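Local coordinates for protein-glutamine gamma-glutamyltransferase (Pagrus major, PDB 1G0D) that probably catalyses calcium-dependent cross-linking of proteins by joining peptide-bound glutamine to lysine side chains or other primary amines, at residues A[367-379]-A[383-395]. Numbering follows the deposited sequence.
Sequences CCGPCPVAAIKEG and VKYDAPFVFAEVN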
loop_
_atom_site.group_PDB
_atom_site.type_symbol
_atom_site.label_atom_id
_atom_site.label_comp_id
_atom_site.label_asym_id
_atom_site.label_seq_id
_atom_site.Cartn_x
_atom_site.Cartn_y
_atom_site.Cartn_z
ATOM N N CYS A 367 9.066 0.067 -11.868
ATOM C CA CYS A 367 8.658 0.061 -10.468
ATOM C C CYS A 367 9.963 0.280 -9.690
ATOM O O CYS A 367 11.057 0.211 -10.293
ATOM C CB CYS A 367 8.054 -1.294 -10.107
ATOM S SG CYS A 367 9.288 -2.654 -9.898
ATOM N N CYS A 368 9.856 0.538 -8.375
ATOM C CA CYS A 368 11.037 0.759 -7.523
ATOM C C CYS A 368 11.291 -0.266 -6.408
ATOM O O CYS A 368 10.358 -0.775 -5.791
ATOM C CB CYS A 368 10.972 2.147 -6.892
ATOM S SG CYS A 368 11.611 3.414 -8.021
ATOM N N GLY A 369 12.573 -0.550 -6.159
ATOM C CA GLY A 369 12.951 -1.465 -5.106
ATOM C C GLY A 369 12.982 -2.934 -5.460
ATOM O O GLY A 369 12.671 -3.297 -6.574
ATOM N N PRO A 370 13.290 -3.816 -4.496
ATOM C CA PRO A 370 13.570 -3.509 -3.089
ATOM C C PRO A 370 14.815 -2.711 -2.785
ATOM O O PRO A 370 15.921 -3.122 -3.110
ATOM C CB PRO A 370 13.613 -4.882 -2.436
ATOM C CG PRO A 370 14.034 -5.740 -3.478
ATOM C CD PRO A 370 13.411 -5.250 -4.746
ATOM N N CYS A 371 14.616 -1.572 -2.121
ATOM C CA CYS A 371 15.703 -0.671 -1.736
ATOM C C CYS A 371 15.817 -0.499 -0.213
ATOM O O CYS A 371 14.873 -0.102 0.447
ATOM C CB CYS A 371 15.497 0.724 -2.373
ATOM S SG CYS A 371 16.769 1.887 -1.849
ATOM N N PRO A 372 16.998 -0.768 0.357
ATOM C CA PRO A 372 17.140 -0.607 1.796
ATOM C C PRO A 372 16.752 0.769 2.267
ATOM O O PRO A 372 17.298 1.744 1.793
ATOM C CB PRO A 372 18.624 -0.847 2.020
ATOM C CG PRO A 372 19.010 -1.791 0.914
ATOM C CD PRO A 372 18.257 -1.233 -0.255
ATOM N N VAL A 373 15.816 0.869 3.192
ATOM C CA VAL A 373 15.482 2.179 3.737
ATOM C C VAL A 373 16.750 2.786 4.409
ATOM O O VAL A 373 16.869 4.003 4.571
ATOM C CB VAL A 373 14.404 2.064 4.807
ATOM C CG1 VAL A 373 14.148 3.408 5.425
ATOM C CG2 VAL A 373 13.166 1.492 4.217
ATOM N N ALA A 374 17.697 1.930 4.801
ATOM C CA ALA A 374 18.941 2.380 5.447
ATOM C C ALA A 374 19.884 3.037 4.468
ATOM O O ALA A 374 20.665 3.901 4.865
ATOM C CB ALA A 374 19.652 1.217 6.107
ATOM N N ALA A 375 19.827 2.606 3.202
ATOM C CA ALA A 375 20.668 3.162 2.145
ATOM C C ALA A 375 20.144 4.552 1.889
ATOM O O ALA A 375 20.887 5.443 1.512
ATOM C CB ALA A 375 20.572 2.340 0.883
ATOM N N ILE A 376 18.855 4.751 2.092
ATOM C CA ILE A 376 18.297 6.086 1.904
ATOM C C ILE A 376 18.789 6.977 3.053
ATOM O O ILE A 376 19.389 8.038 2.829
ATOM C CB ILE A 376 16.731 6.066 1.884
ATOM C CG1 ILE A 376 16.223 5.148 0.753
ATOM C CG2 ILE A 376 16.196 7.473 1.719
ATOM C CD1 ILE A 376 16.762 5.505 -0.592
ATOM N N LYS A 377 18.563 6.533 4.283
ATOM C CA LYS A 377 18.978 7.305 5.452
ATOM C C LYS A 377 20.424 7.747 5.392
ATOM O O LYS A 377 20.732 8.899 5.683
ATOM C CB LYS A 377 18.787 6.480 6.717
ATOM C CG LYS A 377 18.224 7.223 7.904
ATOM C CD LYS A 377 19.219 8.182 8.455
ATOM C CE LYS A 377 18.644 8.940 9.650
ATOM N NZ LYS A 377 18.190 8.005 10.714
ATOM N N GLU A 378 21.308 6.837 5.007
ATOM C CA GLU A 378 22.733 7.142 4.968
ATOM C C GLU A 378 23.258 7.680 3.644
ATOM O O GLU A 378 24.436 8.034 3.528
ATOM C CB GLU A 378 23.524 5.901 5.387
ATOM C CG GLU A 378 23.406 5.523 6.883
ATOM C CD GLU A 378 23.448 6.727 7.842
ATOM O OE1 GLU A 378 22.579 6.795 8.735
ATOM O OE2 GLU A 378 24.340 7.603 7.725
ATOM N N GLY A 379 22.371 7.737 2.656
ATOM C CA GLY A 379 22.719 8.249 1.350
ATOM C C GLY A 379 23.534 7.341 0.456
ATOM O O GLY A 379 24.356 7.830 -0.299
ATOM N N VAL A 383 23.421 0.865 -4.206
ATOM C CA VAL A 383 22.924 -0.500 -4.046
ATOM C C VAL A 383 21.626 -0.731 -4.777
ATOM O O VAL A 383 20.841 0.196 -4.943
ATOM C CB VAL A 383 22.690 -0.840 -2.554
ATOM C CG1 VAL A 383 24.001 -0.912 -1.853
ATOM C CG2 VAL A 383 21.835 0.212 -1.868
ATOM N N LYS A 384 21.402 -1.965 -5.231
ATOM C CA LYS A 384 20.153 -2.261 -5.907
ATOM C C LYS A 384 19.105 -2.458 -4.812
ATOM O O LYS A 384 19.448 -2.936 -3.734
ATOM C CB LYS A 384 20.275 -3.517 -6.758
ATOM C CG LYS A 384 21.153 -4.538 -6.185
ATOM C CD LYS A 384 21.273 -5.686 -7.174
ATOM C CE LYS A 384 22.444 -6.657 -6.841
ATOM N NZ LYS A 384 22.251 -7.376 -5.556
ATOM N N TYR A 385 17.846 -2.066 -5.056
ATOM C CA TYR A 385 17.402 -1.458 -6.315
ATOM C C TYR A 385 16.750 -0.073 -6.258
ATOM O O TYR A 385 15.903 0.223 -5.399
ATOM C CB TYR A 385 16.400 -2.355 -7.014
ATOM C CG TYR A 385 16.782 -3.796 -7.120
ATOM C CD1 TYR A 385 17.196 -4.322 -8.334
ATOM C CD2 TYR A 385 16.667 -4.664 -6.026
ATOM C CE1 TYR A 385 17.480 -5.674 -8.471
ATOM C CE2 TYR A 385 16.955 -6.040 -6.158
ATOM C CZ TYR A 385 17.357 -6.522 -7.393
ATOM O OH TYR A 385 17.612 -7.850 -7.579
ATOM N N ASP A 386 17.141 0.744 -7.237
ATOM C CA ASP A 386 16.607 2.089 -7.456
ATOM C C ASP A 386 16.729 3.097 -6.330
ATOM O O ASP A 386 15.856 3.943 -6.138
ATOM C CB ASP A 386 15.163 1.939 -7.912
ATOM C CG ASP A 386 14.986 0.771 -8.893
ATOM O OD1 ASP A 386 15.597 0.806 -9.971
ATOM O OD2 ASP A 386 14.249 -0.191 -8.602
ATOM N N ALA A 387 17.847 3.023 -5.617
ATOM C CA ALA A 387 18.123 3.918 -4.513
ATOM C C ALA A 387 18.054 5.402 -4.853
ATOM O O ALA A 387 17.550 6.180 -4.036
ATOM C CB ALA A 387 19.449 3.592 -3.934
ATOM N N PRO A 388 18.563 5.827 -6.046
ATOM C CA PRO A 388 18.523 7.257 -6.417
ATOM C C PRO A 388 17.130 7.790 -6.503
ATOM O O PRO A 388 16.849 8.904 -6.062
ATOM C CB PRO A 388 19.228 7.315 -7.774
ATOM C CG PRO A 388 20.066 6.104 -7.811
ATOM C CD PRO A 388 19.250 5.049 -7.099
ATOM N N PHE A 389 16.248 6.982 -7.065
ATOM C CA PHE A 389 14.872 7.379 -7.215
ATOM C C PHE A 389 14.170 7.463 -5.918
ATOM O O PHE A 389 13.373 8.378 -5.722
ATOM C CB PHE A 389 14.124 6.422 -8.111
ATOM C CG PHE A 389 14.400 6.661 -9.530
ATOM C CD1 PHE A 389 15.515 6.076 -10.138
ATOM C CD2 PHE A 389 13.645 7.577 -10.241
ATOM C CE1 PHE A 389 15.874 6.419 -11.429
ATOM C CE2 PHE A 389 14.006 7.917 -11.540
ATOM C CZ PHE A 389 15.119 7.340 -12.127
ATOM N N VAL A 390 14.451 6.514 -5.026
ATOM C CA VAL A 390 13.811 6.507 -3.717
ATOM C C VAL A 390 14.406 7.565 -2.788
ATOM O O VAL A 390 13.725 8.094 -1.932
ATOM C CB VAL A 390 13.911 5.137 -3.051
ATOM C CG1 VAL A 390 13.306 5.221 -1.615
ATOM C CG2 VAL A 390 13.211 4.087 -3.940
ATOM N N PHE A 391 15.672 7.893 -2.982
ATOM C CA PHE A 391 16.297 8.933 -2.178
ATOM C C PHE A 391 15.722 10.303 -2.643
ATOM O O PHE A 391 15.550 11.218 -1.838
ATOM C CB PHE A 391 17.820 8.874 -2.379
ATOM C CG PHE A 391 18.589 9.885 -1.568
ATOM C CD1 PHE A 391 18.783 11.182 -2.036
ATOM C CD2 PHE A 391 19.124 9.548 -0.340
ATOM C CE1 PHE A 391 19.494 12.114 -1.291
ATOM C CE2 PHE A 391 19.839 10.484 0.411
ATOM C CZ PHE A 391 20.017 11.760 -0.065
ATOM N N ALA A 392 15.404 10.443 -3.935
ATOM C CA ALA A 392 14.873 11.712 -4.472
ATOM C C ALA A 392 13.494 11.985 -3.963
ATOM O O ALA A 392 13.141 13.102 -3.612
ATOM C CB ALA A 392 14.832 11.679 -5.985
ATOM N N GLU A 393 12.705 10.932 -3.951
ATOM C CA GLU A 393 11.324 10.980 -3.501
ATOM C C GLU A 393 11.139 11.713 -2.171
ATOM O O GLU A 393 10.177 12.443 -1.939
ATOM C CB GLU A 393 10.842 9.531 -3.366
ATOM C CG GLU A 393 9.505 9.357 -2.712
ATOM C CD GLU A 393 8.390 9.629 -3.672
ATOM O OE1 GLU A 393 7.430 10.309 -3.250
ATOM O OE2 GLU A 393 8.480 9.166 -4.846
ATOM N N VAL A 394 12.116 11.514 -1.319
ATOM C CA VAL A 394 12.119 12.002 0.032
ATOM C C VAL A 394 13.140 13.155 0.269
ATOM O O VAL A 394 13.073 13.837 1.289
ATOM C CB VAL A 394 12.362 10.688 0.882
ATOM C CG1 VAL A 394 13.704 10.677 1.500
ATOM C CG2 VAL A 394 11.284 10.469 1.836
ATOM N N ASN A 395 14.030 13.415 -0.694
ATOM C CA ASN A 395 15.066 14.449 -0.553
ATOM C C ASN A 395 15.259 15.509 -1.643
ATOM O O ASN A 395 15.970 16.483 -1.415
ATOM C CB ASN A 395 16.408 13.771 -0.384
ATOM C CG ASN A 395 16.567 13.153 0.973
ATOM O OD1 ASN A 395 16.291 13.791 1.972
ATOM N ND2 ASN A 395 17.008 11.903 1.022
HETATM O O HOH W 1 17.995 10.361 3.189
#
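With CG1 anti to its carbonyl carbon (chi1 -59°), Ile-376 packs CD1 on Val-390 CG1 at 3.6 Å and reaches Ala-387 and Phe-391, while CG2 meets Val-394, so the side chain sits as a knob among these four residues of helix 387-395. Asp-386, its CG likewise anti to the carbonyl carbon (chi1 -40°), brings OD2 to Gly-369 N at 3.0 Å; this bond uses the anti lone pair, and the same oxygen forms a salt bridge with Arg-217. Replacing Asp-386 by alanine would probably leave Gly-369 N without this acceptor and cost Arg-217 one carboxylate partner. Strand 368-372 is an edge strand of the antiparallel sheet in the papain-like catalytic core, hydrogen-bonded to strand 350-355, and Cys-368 lies beside the active-site Asp-355. Cys-368 SG rests 3.8 Å from Asp-386 CB and also meets Phe-389 CB. Tyr-385 N donates to Pro-370 O at 2.9 Å, while its ring lies alongside the proline ring, CD2 3.5 Å from Pro-370 CD. At the far end, the edge of Phe-391 meets Ile-376 O, which a water links to ND2 of Asn-395, a probable calcium ligand; that ND2 sits over the centre of the Phe-391 ring.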